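Local coordinates for succinate-semialdehyde dehydrogenase (Streptococcus pyogenes MGAS1882, PDB 4OGD), which probably oxidises succinic semialdehyde to succinate with NADP+ as the cofactor, as a member of the aldehyde dehydrogenase family, at residues T5-T10 with W292-D297; H15-M20 with N183-Y188; E47-L52 with N145-N150; R268-D273 with Y369-E374. All coordinates share one frame; numbering follows the deposited sequence.

Interaction 1: residues T5-T10 with W292-D297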
loop_
_atom_site.group_PDB
_atom_site.type_symbol
_atom_site.label_atom_id
_atom_site.label_comp_id
_atom_site.label_asym_id
_atom_site.label_seq_id
_atom_site.Cartn_x
_atom_site.Cartn_y
_atom_site.Cartn_z
ATOM N N THR A 5 16.446 -7.099 -28.540
ATOM C CA THR A 5 16.191 -8.527 -28.452
ATOM C C THR A 5 17.478 -9.242 -28.832
ATOM O O THR A 5 17.947 -9.120 -29.961
ATOM C CB THR A 5 15.084 -8.991 -29.405
ATOM O OG1 THR A 5 13.849 -8.342 -29.069
ATOM C CG2 THR A 5 14.917 -10.511 -29.318
ATOM N N ILE A 6 18.066 -9.947 -27.873
ATOM C CA ILE A 6 19.213 -10.807 -28.143
ATOM C C ILE A 6 18.872 -12.215 -27.686
ATOM O O ILE A 6 18.726 -12.468 -26.487
ATOM C CB ILE A 6 20.469 -10.322 -27.405
ATOM C CG1 ILE A 6 20.743 -8.858 -27.744
ATOM C CG2 ILE A 6 21.672 -11.200 -27.751
ATOM C CD1 ILE A 6 21.873 -8.248 -26.947
ATOM N N TYR A 7 18.747 -13.132 -28.644
ATOM C CA TYR A 7 18.302 -14.496 -28.366
ATOM C C TYR A 7 19.286 -15.209 -27.439
ATOM O O TYR A 7 20.449 -15.391 -27.798
ATOM C CB TYR A 7 18.187 -15.263 -29.687
ATOM C CG TYR A 7 17.478 -16.598 -29.621
ATOM C CD1 TYR A 7 16.631 -16.917 -28.569
ATOM C CD2 TYR A 7 17.657 -17.544 -30.625
ATOM C CE1 TYR A 7 15.983 -18.139 -28.519
ATOM C CE2 TYR A 7 17.015 -18.772 -30.583
ATOM C CZ TYR A 7 16.178 -19.060 -29.533
ATOM O OH TYR A 7 15.540 -20.270 -29.493
ATOM N N PRO A 8 18.834 -15.604 -26.239
ATOM C CA PRO A 8 19.756 -16.254 -25.300
ATOM C C PRO A 8 20.305 -17.606 -25.759
ATOM O O PRO A 8 21.240 -18.101 -25.141
ATOM C CB PRO A 8 18.893 -16.431 -24.041
ATOM C CG PRO A 8 17.918 -15.320 -24.114
ATOM C CD PRO A 8 17.563 -15.237 -25.584
ATOM N N TYR A 9 19.736 -18.211 -26.796
ATOM C CA TYR A 9 20.239 -19.504 -27.242
ATOM C C TYR A 9 21.441 -19.343 -28.164
ATOM O O TYR A 9 22.337 -20.182 -28.164
ATOM C CB TYR A 9 19.136 -20.313 -27.924
ATOM C CG TYR A 9 19.590 -21.648 -28.474
ATOM C CD1 TYR A 9 20.280 -22.549 -27.677
ATOM C CD2 TYR A 9 19.302 -22.013 -29.782
ATOM C CE1 TYR A 9 20.697 -23.773 -28.170
ATOM C CE2 TYR A 9 19.707 -23.232 -30.284
ATOM C CZ TYR A 9 20.404 -24.108 -29.473
ATOM O OH TYR A 9 20.816 -25.331 -29.963
ATOM N N THR A 10 21.464 -18.254 -28.925
ATOM C CA THR A 10 22.503 -18.028 -29.927
ATOM C C THR A 10 23.343 -16.791 -29.631
ATOM O O THR A 10 24.377 -16.572 -30.267
ATOM C CB THR A 10 21.898 -17.864 -31.331
ATOM O OG1 THR A 10 21.064 -16.695 -31.363
ATOM C CG2 THR A 10 21.085 -19.094 -31.718
ATOM N N TRP A 292 19.543 -29.825 -21.672
ATOM C CA TRP A 292 19.658 -28.447 -22.134
ATOM C C TRP A 292 19.809 -28.376 -23.636
ATOM O O TRP A 292 20.256 -29.333 -24.277
ATOM C CB TRP A 292 20.802 -27.697 -21.443
ATOM C CG TRP A 292 22.108 -28.417 -21.453
ATOM C CD1 TRP A 292 23.069 -28.365 -22.422
ATOM C CD2 TRP A 292 22.603 -29.296 -20.437
ATOM N NE1 TRP A 292 24.133 -29.166 -22.070
ATOM C CE2 TRP A 292 23.871 -29.746 -20.855
ATOM C CE3 TRP A 292 22.095 -29.746 -19.210
ATOM C CZ2 TRP A 292 24.642 -30.626 -20.089
ATOM C CZ3 TRP A 292 22.860 -30.622 -18.449
ATOM C CH2 TRP A 292 24.120 -31.052 -18.893
ATOM N N GLY A 293 19.422 -27.240 -24.201
ATOM C CA GLY A 293 19.541 -27.044 -25.631
ATOM C C GLY A 293 18.587 -25.995 -26.160
ATOM O O GLY A 293 18.201 -25.066 -25.446
ATOM N N ASP A 294 18.223 -26.159 -27.425
ATOM C CA ASP A 294 17.361 -25.232 -28.153
ATOM C C ASP A 294 15.994 -25.107 -27.473
ATOM O O ASP A 294 15.233 -26.062 -27.457
ATOM C CB ASP A 294 17.201 -25.788 -29.576
ATOM C CG ASP A 294 16.356 -24.910 -30.470
ATOM O OD1 ASP A 294 15.801 -23.895 -29.995
ATOM O OD2 ASP A 294 16.236 -25.254 -31.671
ATOM N N PRO A 295 15.667 -23.926 -26.912
ATOM C CA PRO A 295 14.371 -23.822 -26.220
ATOM C C PRO A 295 13.152 -23.952 -27.146
ATOM O O PRO A 295 12.045 -24.171 -26.652
ATOM C CB PRO A 295 14.420 -22.427 -25.577
ATOM C CG PRO A 295 15.359 -21.650 -26.441
ATOM C CD PRO A 295 16.418 -22.658 -26.872
ATOM N N MET A 296 13.346 -23.849 -28.457
ATOM C CA MET A 296 12.237 -24.074 -29.384
ATOM C C MET A 296 11.970 -25.560 -29.618
ATOM O O MET A 296 10.896 -25.932 -30.089
ATOM C CB MET A 296 12.467 -23.354 -30.718
ATOM C CG MET A 296 12.445 -21.827 -30.631
ATOM S SD MET A 296 10.867 -21.098 -30.129
ATOM C CE MET A 296 9.871 -21.422 -31.583
ATOM N N ASP A 297 12.941 -26.405 -29.272
ATOM C CA ASP A 297 12.847 -27.846 -29.496
ATOM C C ASP A 297 12.018 -28.479 -28.386
ATOM O O ASP A 297 12.324 -28.295 -27.211
ATOM C CB ASP A 297 14.262 -28.439 -29.487
ATOM C CG ASP A 297 14.321 -29.887 -29.968
ATOM O OD1 ASP A 297 13.386 -30.680 -29.718
ATOM O OD2 ASP A 297 15.342 -30.234 -30.597
HETATM O O HOH W 1 15.808 -21.724 -31.726
#
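Tyr-9 carries CG opposite its backbone nitrogen (chi1 177°), and Tyr-7 is turned about CA-CB in nearly the same way (chi1 -168°); both phenol rings are thereby extended from the chain toward residues 293-296. The Tyr-9 ring lies against the backbone of Asp-294, whose CA sits 3.6 Å from the ring centroid, a CH-pi contact over one face. The carboxylate of Asp-294 runs almost parallel to the same ring, the two planes being 9° apart. Pro-295 adds a second, off-centre CH-pi contact, with CD 4.2 Å from the centroid of the Tyr-9 ring. The Tyr-7 hydroxyl meets the loop one to two residues further on, with OH 3.4 Å from Pro-295 CG and 3.6 Å from Met-296 CG. No direct hydrogen bond crosses the contact. Instead, a water lies 2.7 Å from Tyr-7 OH, in the plane of that ring, and donates to Asp-294 OD1. That same OD1 accepts a hydrogen bond from the backbone N of Met-296 at 2.9 Å, from above the carboxylate plane, so one oxygen serves both the water bridge and the local turn. Outside the pair, Lys-72 makes a cation-pi contact with Tyr-7, and the ring of His-337 meets that of Tyr-9. The receiving loop combines an Asx turn at Asp-294 with a type I beta turn over Asp-294 to Asp-297, packed against the N-terminal beta hairpin, at strand 4-7 and the turn that follows.

Interaction 2: residues H15-M20 with N183-Y188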
loop_
_atom_site.group_PDB
_atom_site.type_symbol
_atom_site.label_atom_id
_atom_site.label_comp_id
_atom_site.label_asym_id
_atom_site.label_seq_id
_atom_site.Cartn_x
_atom_site.Cartn_y
_atom_site.Cartn_z
ATOM N N HIS A 15 16.304 -7.899 -32.752
ATOM C CA HIS A 15 15.602 -6.625 -32.874
ATOM C C HIS A 15 16.349 -5.529 -32.111
ATOM O O HIS A 15 16.966 -5.781 -31.069
ATOM C CB HIS A 15 14.183 -6.711 -32.292
ATOM C CG HIS A 15 13.328 -7.799 -32.865
ATOM N ND1 HIS A 15 12.853 -7.778 -34.160
ATOM C CD2 HIS A 15 12.813 -8.916 -32.295
ATOM C CE1 HIS A 15 12.111 -8.851 -34.372
ATOM N NE2 HIS A 15 12.070 -9.558 -33.256
ATOM N N THR A 16 16.274 -4.306 -32.618
ATOM C CA THR A 16 16.738 -3.148 -31.863
ATOM C C THR A 16 15.661 -2.075 -31.931
ATOM O O THR A 16 15.052 -1.865 -32.979
ATOM C CB THR A 16 18.087 -2.607 -32.373
ATOM O OG1 THR A 16 19.092 -3.622 -32.236
ATOM C CG2 THR A 16 18.512 -1.390 -31.562
ATOM N N PHE A 17 15.402 -1.422 -30.803
ATOM C CA PHE A 17 14.295 -0.483 -30.714
ATOM C C PHE A 17 14.801 0.905 -30.362
ATOM O O PHE A 17 15.796 1.052 -29.649
ATOM C CB PHE A 17 13.275 -0.967 -29.677
ATOM C CG PHE A 17 12.725 -2.333 -29.971
ATOM C CD1 PHE A 17 13.456 -3.467 -29.665
ATOM C CD2 PHE A 17 11.486 -2.485 -30.571
ATOM C CE1 PHE A 17 12.962 -4.722 -29.939
ATOM C CE2 PHE A 17 10.988 -3.746 -30.843
ATOM C CZ PHE A 17 11.729 -4.859 -30.526
ATOM N N ASP A 18 14.125 1.921 -30.883
ATOM C CA ASP A 18 14.494 3.299 -30.592
ATOM C C ASP A 18 13.922 3.730 -29.258
ATOM O O ASP A 18 12.823 3.322 -28.880
ATOM C CB ASP A 18 13.987 4.230 -31.686
ATOM C CG ASP A 18 14.602 3.927 -33.033
ATOM O OD1 ASP A 18 15.832 3.706 -33.088
ATOM O OD2 ASP A 18 13.850 3.903 -34.028
ATOM N N ASN A 19 14.673 4.557 -28.542
ATOM C CA ASN A 19 14.191 5.088 -27.279
ATOM C C ASN A 19 13.131 6.157 -27.505
ATOM O O ASN A 19 13.156 6.880 -28.502
ATOM C CB ASN A 19 15.349 5.623 -26.436
ATOM C CG ASN A 19 15.990 4.544 -25.585
ATOM O OD1 ASN A 19 16.569 3.593 -26.111
ATOM N ND2 ASN A 19 15.886 4.681 -24.263
ATOM N N MET A 20 12.178 6.225 -26.584
ATOM C CA MET A 20 11.147 7.256 -26.596
ATOM C C MET A 20 11.726 8.613 -26.192
ATOM O O MET A 20 12.501 8.712 -25.242
ATOM C CB MET A 20 10.023 6.849 -25.637
ATOM C CG MET A 20 8.865 7.826 -25.553
ATOM S SD MET A 20 7.538 7.183 -24.505
ATOM C CE MET A 20 6.572 6.223 -25.669
ATOM N N ASN A 183 3.601 1.041 -24.058
ATOM C CA ASN A 183 4.955 0.654 -23.710
ATOM C C ASN A 183 5.890 1.868 -23.761
ATOM O O ASN A 183 5.800 2.694 -24.672
ATOM C CB ASN A 183 5.464 -0.432 -24.658
ATOM C CG ASN A 183 6.889 -0.802 -24.368
ATOM O OD1 ASN A 183 7.227 -1.124 -23.231
ATOM N ND2 ASN A 183 7.754 -0.700 -25.376
ATOM N N LEU A 184 6.787 1.972 -22.784
ATOM C CA LEU A 184 7.741 3.079 -22.743
ATOM C C LEU A 184 9.183 2.589 -22.853
ATOM O O LEU A 184 9.732 2.036 -21.894
ATOM C CB LEU A 184 7.590 3.865 -21.437
ATOM C CG LEU A 184 6.198 4.248 -20.946
ATOM C CD1 LEU A 184 6.317 4.978 -19.613
ATOM C CD2 LEU A 184 5.469 5.116 -21.964
ATOM N N PHE A 185 9.802 2.777 -24.017
ATOM C CA PHE A 185 11.220 2.473 -24.155
ATOM C C PHE A 185 11.994 3.664 -23.597
ATOM O O PHE A 185 12.474 4.515 -24.347
ATOM C CB PHE A 185 11.595 2.226 -25.625
ATOM C CG PHE A 185 11.143 0.884 -26.165
ATOM C CD1 PHE A 185 11.292 -0.274 -25.411
ATOM C CD2 PHE A 185 10.580 0.784 -27.429
ATOM C CE1 PHE A 185 10.884 -1.500 -25.901
ATOM C CE2 PHE A 185 10.172 -0.448 -27.932
ATOM C CZ PHE A 185 10.325 -1.590 -27.167
ATOM N N ILE A 186 12.094 3.741 -22.271
ATOM C CA ILE A 186 12.672 4.916 -21.623
ATOM C C ILE A 186 13.838 4.610 -20.679
ATOM O O ILE A 186 14.054 3.464 -20.266
ATOM C CB ILE A 186 11.601 5.721 -20.848
ATOM C CG1 ILE A 186 10.872 4.815 -19.851
ATOM C CG2 ILE A 186 10.615 6.379 -21.820
ATOM C CD1 ILE A 186 9.972 5.577 -18.885
ATOM N N SER A 187 14.581 5.658 -20.335
ATOM C CA SER A 187 15.727 5.548 -19.440
ATOM C C SER A 187 15.254 5.599 -18.002
ATOM O O SER A 187 14.112 5.962 -17.737
ATOM C CB SER A 187 16.666 6.723 -19.667
ATOM O OG SER A 187 16.033 7.923 -19.267
ATOM N N TYR A 188 16.138 5.256 -17.072
ATOM C CA TYR A 188 15.810 5.323 -15.650
ATOM C C TYR A 188 15.480 6.750 -15.232
ATOM O O TYR A 188 14.632 6.973 -14.369
ATOM C CB TYR A 188 16.971 4.806 -14.801
ATOM C CG TYR A 188 17.245 3.326 -14.937
ATOM C CD1 TYR A 188 16.254 2.446 -15.363
ATOM C CD2 TYR A 188 18.500 2.808 -14.637
ATOM C CE1 TYR A 188 16.509 1.085 -15.486
ATOM C CE2 TYR A 188 18.764 1.454 -14.757
ATOM C CZ TYR A 188 17.766 0.597 -15.183
ATOM O OH TYR A 188 18.032 -0.750 -15.301
#
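The carbonyl oxygen of Phe-185 accepts a hydrogen bond from the backbone N of Met-20 at 2.8 Å, with an N-H...O angle of 167°, and also lies 3.4 Å from Asn-19 CA in a CA-H...O contact. Asn-19 ND2 comes near too, but at a poor angle. Phe-185 is the centre of an inverse gamma turn, in the loop that leads to helix 188-196 from strand 181-183, outermost within the chain in the sheet of the probable Rossmann-type cofactor domain; Ser-187 caps the start of that helix. The Phe-185 ring is covered on both faces: Asn-183 ND2 stands 3.2 Å above the plane over the centre, while Phe-17 CB lies over the opposite face, toward the rim. The two phenyl rings meet obliquely, planes 42° apart, with Phe-17 CD2 3.6 Å from Phe-185 CE2. Met-20 runs alongside Ile-186, extended to SD, which packs on Leu-184 CD2 (3.9 Å); the bend at chi3 (-87°) turns CE toward Asn-183 O. Helix 22-41 covers Met-20 and Leu-184 with Leu-25 and Val-28.

Interaction 3: residues E47-L52 with N145-N150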
loop_
_atom_site.group_PDB
_atom_site.type_symbol
_atom_site.label_atom_id
_atom_site.label_comp_id
_atom_site.label_asym_id
_atom_site.label_seq_id
_atom_site.Cartn_x
_atom_site.Cartn_y
_atom_site.Cartn_z
ATOM N N GLU A 47 -17.568 -1.828 -22.785
ATOM C CA GLU A 47 -16.587 -1.852 -23.859
ATOM C C GLU A 47 -15.262 -2.431 -23.374
ATOM O O GLU A 47 -14.660 -3.267 -24.046
ATOM C CB GLU A 47 -16.355 -0.451 -24.415
ATOM C CG GLU A 47 -17.513 0.106 -25.209
ATOM C CD GLU A 47 -17.265 1.532 -25.643
ATOM O OE1 GLU A 47 -16.409 2.207 -25.027
ATOM O OE2 GLU A 47 -17.913 1.979 -26.607
ATOM N N ARG A 48 -14.804 -1.988 -22.209
ATOM C CA ARG A 48 -13.534 -2.499 -21.699
ATOM C C ARG A 48 -13.630 -3.987 -21.374
ATOM O O ARG A 48 -12.684 -4.733 -21.611
ATOM C CB ARG A 48 -13.028 -1.689 -20.495
ATOM C CG ARG A 48 -12.675 -0.256 -20.850
ATOM C CD ARG A 48 -11.851 0.446 -19.755
ATOM N NE ARG A 48 -12.475 0.356 -18.442
ATOM C CZ ARG A 48 -13.408 1.197 -18.004
ATOM N NH1 ARG A 48 -13.832 2.193 -18.785
ATOM N NH2 ARG A 48 -13.928 1.036 -16.795
ATOM N N LYS A 49 -14.771 -4.431 -20.852
ATOM C CA LYS A 49 -14.950 -5.858 -20.590
ATOM C C LYS A 49 -14.833 -6.657 -21.881
ATOM O O LYS A 49 -14.147 -7.676 -21.931
ATOM C CB LYS A 49 -16.301 -6.137 -19.917
ATOM C CG LYS A 49 -16.334 -5.723 -18.448
ATOM C CD LYS A 49 -17.754 -5.566 -17.936
ATOM C CE LYS A 49 -18.546 -6.852 -18.054
ATOM N NZ LYS A 49 -19.906 -6.708 -17.442
ATOM N N ALA A 50 -15.507 -6.189 -22.926
ATOM C CA ALA A 50 -15.468 -6.875 -24.212
ATOM C C ALA A 50 -14.066 -6.847 -24.807
ATOM O O ALA A 50 -13.612 -7.830 -25.396
ATOM C CB ALA A 50 -16.462 -6.245 -25.179
ATOM N N GLN A 51 -13.393 -5.712 -24.680
ATOM C CA GLN A 51 -12.040 -5.577 -25.206
ATOM C C GLN A 51 -11.057 -6.500 -24.489
ATOM O O GLN A 51 -10.174 -7.076 -25.117
ATOM C CB GLN A 51 -11.588 -4.114 -25.128
ATOM C CG GLN A 51 -12.304 -3.212 -26.139
ATOM C CD GLN A 51 -12.364 -1.768 -25.699
ATOM O OE1 GLN A 51 -11.708 -1.377 -24.737
ATOM N NE2 GLN A 51 -13.163 -0.961 -26.399
ATOM N N LEU A 52 -11.215 -6.651 -23.177
ATOM C CA LEU A 52 -10.353 -7.562 -22.422
ATOM C C LEU A 52 -10.600 -9.032 -22.788
ATOM O O LEU A 52 -9.665 -9.820 -22.900
ATOM C CB LEU A 52 -10.501 -7.329 -20.910
ATOM C CG LEU A 52 -9.487 -8.038 -20.013
ATOM C CD1 LEU A 52 -8.052 -7.695 -20.410
ATOM C CD2 LEU A 52 -9.747 -7.682 -18.550
ATOM N N ASN A 145 -6.454 -3.192 -13.703
ATOM C CA ASN A 145 -6.455 -1.749 -13.877
ATOM C C ASN A 145 -7.263 -1.287 -15.088
ATOM O O ASN A 145 -7.942 -0.262 -15.035
ATOM C CB ASN A 145 -5.025 -1.196 -13.890
ATOM C CG ASN A 145 -4.423 -1.149 -12.490
ATOM O OD1 ASN A 145 -4.832 -0.340 -11.659
ATOM N ND2 ASN A 145 -3.460 -2.029 -12.221
ATOM N N PHE A 146 -7.204 -2.052 -16.171
ATOM C CA PHE A 146 -7.979 -1.728 -17.359
ATOM C C PHE A 146 -9.471 -1.783 -17.034
ATOM O O PHE A 146 -10.240 -0.890 -17.420
ATOM C CB PHE A 146 -7.623 -2.707 -18.472
ATOM C CG PHE A 146 -8.359 -2.471 -19.763
ATOM C CD1 PHE A 146 -8.244 -1.263 -20.437
ATOM C CD2 PHE A 146 -9.139 -3.479 -20.316
ATOM C CE1 PHE A 146 -8.913 -1.053 -21.635
ATOM C CE2 PHE A 146 -9.810 -3.279 -21.513
ATOM C CZ PHE A 146 -9.698 -2.062 -22.170
ATOM N N ILE A 147 -9.881 -2.817 -16.306
ATOM C CA ILE A 147 -11.279 -2.948 -15.907
ATOM C C ILE A 147 -11.787 -1.757 -15.061
ATOM O O ILE A 147 -12.842 -1.194 -15.356
ATOM C CB ILE A 147 -11.545 -4.300 -15.208
ATOM C CG1 ILE A 147 -11.439 -5.445 -16.225
ATOM C CG2 ILE A 147 -12.908 -4.301 -14.539
ATOM C CD1 ILE A 147 -12.403 -5.305 -17.410
ATOM N N VAL A 148 -11.043 -1.361 -14.029
ATOM C CA VAL A 148 -11.499 -0.231 -13.203
ATOM C C VAL A 148 -11.435 1.096 -13.965
ATOM O O VAL A 148 -12.199 2.028 -13.680
ATOM C CB VAL A 148 -10.757 -0.119 -11.850
ATOM C CG1 VAL A 148 -9.389 0.508 -12.027
ATOM C CG2 VAL A 148 -11.577 0.727 -10.872
ATOM N N GLY A 149 -10.548 1.173 -14.954
ATOM C CA GLY A 149 -10.409 2.389 -15.740
ATOM C C GLY A 149 -9.169 3.222 -15.440
ATOM O O GLY A 149 -9.194 4.437 -15.595
ATOM N N ASN A 150 -8.096 2.576 -14.995
ATOM C CA ASN A 150 -6.796 3.236 -14.840
ATOM C C ASN A 150 -5.950 2.925 -16.063
ATOM O O ASN A 150 -5.487 1.783 -16.209
ATOM C CB ASN A 150 -6.028 2.693 -13.622
ATOM C CG ASN A 150 -6.640 3.085 -12.291
ATOM O OD1 ASN A 150 -7.285 4.114 -12.162
ATOM N ND2 ASN A 150 -6.416 2.256 -11.281
#
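The Phe-146 ring takes the aliphatic part of Arg-48 over one face, with CB 4.1 Å from the centroid in a CH-pi contact and CG and CD following across the same ring. At the ring's edge, in its plane, lies Gln-51 OE1, 3.3 Å from Phe-146 CZ. The Arg-48 guanidinium stands almost upright to this ring, the planes 80° apart; Gly-149 CA covers one of its faces, and the carbonyl oxygens of Phe-146 and Ile-147 lie along its edge. A bend at chi3 (-53°) turns the head toward these carbonyls. NH2 donates to Ile-147 O at 2.9 Å, nearly straight at 170° and within the guanidinium plane, although it meets the oxygen from above the carbonyl plane. NE makes a weak, bent bond of 2.8 Å to Phe-146 O. Away from the guanidinium, Leu-52 CD2 packs on Ile-147 CG1 at 3.6 Å. Gly-149, with positive phi, is the C-prime residue of the Schellman motif that ends helix 136-148, and Trp-39 adds a cation-pi contact to Arg-48. A buried positive charge thus sits at a helix C-terminus, where the carbonyls and the helix dipole would be expected to favour it.

Interaction 4: residues R268-D273 with Y369-E374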
loop_
_atom_site.group_PDB
_atom_site.type_symbol
_atom_site.label_atom_id
_atom_site.label_comp_id
_atom_site.label_asym_id
_atom_site.label_seq_id
_atom_site.Cartn_x
_atom_site.Cartn_y
_atom_site.Cartn_z
ATOM N N ARG A 268 15.243 -23.321 -1.378
ATOM C CA ARG A 268 15.841 -23.952 -0.195
ATOM C C ARG A 268 15.060 -25.195 0.179
ATOM O O ARG A 268 13.976 -25.102 0.749
ATOM C CB ARG A 268 15.876 -22.987 1.005
ATOM C CG ARG A 268 16.713 -21.719 0.801
ATOM C CD ARG A 268 16.714 -20.847 2.071
ATOM N NE ARG A 268 15.381 -20.300 2.313
ATOM C CZ ARG A 268 14.832 -20.146 3.512
ATOM N NH1 ARG A 268 15.499 -20.483 4.612
ATOM N NH2 ARG A 268 13.606 -19.658 3.608
ATOM N N PHE A 269 15.608 -26.362 -0.138
ATOM C CA PHE A 269 14.998 -27.598 0.304
ATOM C C PHE A 269 15.410 -27.844 1.739
ATOM O O PHE A 269 16.597 -27.879 2.041
ATOM C CB PHE A 269 15.450 -28.762 -0.576
ATOM C CG PHE A 269 14.872 -28.725 -1.963
ATOM C CD1 PHE A 269 13.533 -29.030 -2.176
ATOM C CD2 PHE A 269 15.664 -28.384 -3.053
ATOM C CE1 PHE A 269 12.988 -29.005 -3.459
ATOM C CE2 PHE A 269 15.118 -28.350 -4.349
ATOM C CZ PHE A 269 13.781 -28.664 -4.545
ATOM N N ILE A 270 14.435 -27.988 2.624
ATOM C CA ILE A 270 14.734 -28.215 4.031
ATOM C C ILE A 270 14.348 -29.652 4.380
ATOM O O ILE A 270 13.187 -30.033 4.256
ATOM C CB ILE A 270 14.001 -27.185 4.898
ATOM C CG1 ILE A 270 14.470 -25.775 4.511
ATOM C CG2 ILE A 270 14.270 -27.428 6.368
ATOM C CD1 ILE A 270 13.822 -24.672 5.332
ATOM N N VAL A 271 15.337 -30.451 4.777
ATOM C CA VAL A 271 15.147 -31.891 4.930
ATOM C C VAL A 271 15.646 -32.367 6.294
ATOM O O VAL A 271 16.662 -31.889 6.799
ATOM C CB VAL A 271 15.834 -32.661 3.775
ATOM C CG1 VAL A 271 17.332 -32.469 3.809
ATOM C CG2 VAL A 271 15.499 -34.130 3.834
ATOM N N LEU A 272 14.905 -33.287 6.900
ATOM C CA LEU A 272 15.278 -33.843 8.196
ATOM C C LEU A 272 16.515 -34.744 8.077
ATOM O O LEU A 272 16.729 -35.374 7.042
ATOM C CB LEU A 272 14.081 -34.586 8.797
ATOM C CG LEU A 272 12.906 -33.647 9.073
ATOM C CD1 LEU A 272 11.586 -34.379 9.162
ATOM C CD2 LEU A 272 13.159 -32.889 10.360
ATOM N N ASP A 273 17.327 -34.793 9.135
ATOM C CA ASP A 273 18.588 -35.541 9.123
ATOM C C ASP A 273 18.424 -36.975 8.614
ATOM O O ASP A 273 19.222 -37.457 7.807
ATOM C CB ASP A 273 19.203 -35.555 10.529
ATOM C CG ASP A 273 20.525 -36.293 10.577
ATOM O OD1 ASP A 273 21.558 -35.685 10.228
ATOM O OD2 ASP A 273 20.535 -37.484 10.960
ATOM N N TYR A 369 19.256 -27.901 2.748
ATOM C CA TYR A 369 19.480 -27.489 4.133
ATOM C C TYR A 369 19.070 -28.628 5.055
ATOM O O TYR A 369 17.890 -28.984 5.107
ATOM C CB TYR A 369 18.620 -26.267 4.474
ATOM C CG TYR A 369 19.052 -24.962 3.838
ATOM C CD1 TYR A 369 19.429 -23.881 4.625
ATOM C CD2 TYR A 369 19.061 -24.802 2.457
ATOM C CE1 TYR A 369 19.815 -22.683 4.058
ATOM C CE2 TYR A 369 19.450 -23.602 1.871
ATOM C CZ TYR A 369 19.827 -22.545 2.678
ATOM O OH TYR A 369 20.201 -21.336 2.116
ATOM N N LYS A 370 20.025 -29.198 5.792
ATOM C CA LYS A 370 19.691 -30.285 6.715
ATOM C C LYS A 370 19.288 -29.739 8.079
ATOM O O LYS A 370 19.952 -28.856 8.615
ATOM C CB LYS A 370 20.867 -31.252 6.875
ATOM C CG LYS A 370 20.520 -32.495 7.695
ATOM C CD LYS A 370 21.729 -33.429 7.843
ATOM C CE LYS A 370 22.754 -32.856 8.814
ATOM N NZ LYS A 370 22.370 -33.101 10.239
ATOM N N VAL A 371 18.181 -30.235 8.624
ATOM C CA VAL A 371 17.762 -29.842 9.975
ATOM C C VAL A 371 17.487 -31.059 10.863
ATOM O O VAL A 371 17.358 -32.184 10.368
ATOM C CB VAL A 371 16.534 -28.895 9.951
ATOM C CG1 VAL A 371 16.878 -27.639 9.182
ATOM C CG2 VAL A 371 15.308 -29.578 9.347
ATOM N N SER A 372 17.405 -30.836 12.173
ATOM C CA SER A 372 17.282 -31.946 13.116
ATOM C C SER A 372 15.866 -32.225 13.596
ATOM O O SER A 372 15.626 -33.217 14.293
ATOM C CB SER A 372 18.204 -31.731 14.324
ATOM O OG SER A 372 19.557 -31.919 13.956
ATOM N N SER A 373 14.924 -31.370 13.222
ATOM C CA SER A 373 13.583 -31.454 13.784
ATOM C C SER A 373 12.643 -30.589 12.965
ATOM O O SER A 373 13.088 -29.753 12.183
ATOM C CB SER A 373 13.589 -30.971 15.232
ATOM O OG SER A 373 13.974 -29.604 15.306
ATOM N N GLU A 374 11.345 -30.794 13.149
ATOM C CA GLU A 374 10.353 -29.971 12.479
ATOM C C GLU A 374 10.408 -28.547 13.008
ATOM O O GLU A 374 10.236 -27.578 12.253
ATOM C CB GLU A 374 8.966 -30.551 12.704
ATOM C CG GLU A 374 7.860 -29.760 12.021
ATOM C CD GLU A 374 6.543 -30.480 12.089
ATOM O OE1 GLU A 374 6.428 -31.554 11.463
ATOM O OE2 GLU A 374 5.641 -29.995 12.800
#
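Arg-268 passes obliquely by the Tyr-369 ring: CB lies 3.7 Å from CE2, CG comes to 3.5 Å from the same Tyr-369 CE2, and CD reaches Tyr-369 OH at 3.5 Å. Beyond CD the chain bends and leaves the guanidinium standing well off the ring, CZ 5.8 Å from its centroid; any cation-pi attraction is weak at most. The head is held by Asp-233 O at NE and by Val-380 O and Ala-381 O at its two terminal nitrogens, while Tyr-369 OH hydrogen-bonds to Tyr-357 O. Between the strands, Tyr-369 N donates to Phe-269 O at 2.8 Å, Val-271 N to Tyr-369 O and Val-371 N to Val-271 O, all within 12° of straight. On the face of Ile-270 and Tyr-369, Ile-270 CG2 packs on Val-371 CG2 at 3.8 Å, and helix 374-382 covers this face, through Ala-377 and Val-380 on Ile-270. At the exposed end of the other face, Lys-370 curls through chi3 and chi4 to place NZ 2.7 Å from Asp-273 OD1, a salt bridge on the anti side of the carboxylate. Parallel pairing of strands 268-272 and 365-371, each followed by a helix (276-288 and 374-382), is typical of the alpha/beta catalytic domain of aldehyde dehydrogenases.

Interactions 1 and 2 share the N-terminal hairpin of strands 4-7 and 12-16, where Thr-5 N lies 2.9 Å from His-15 O, a probable hydrogen bond, although the contact centres are about 23 Å apart. The hairpin and the residues just after it thus join the loop after strand 181-183, in the probably cofactor-binding six-stranded part, to the loop before helix 308-323. Along the chain, interaction 3 falls within the span of interaction 2, and that within interaction 1; interaction 4 alternates with interaction 1. Interactions 3 and 4, centres about 47 Å apart, lie on opposite sides of the chain's centre, one joining helices 45-61 and 136-148, the other inside the seven-stranded sheet of the probable catalytic domain.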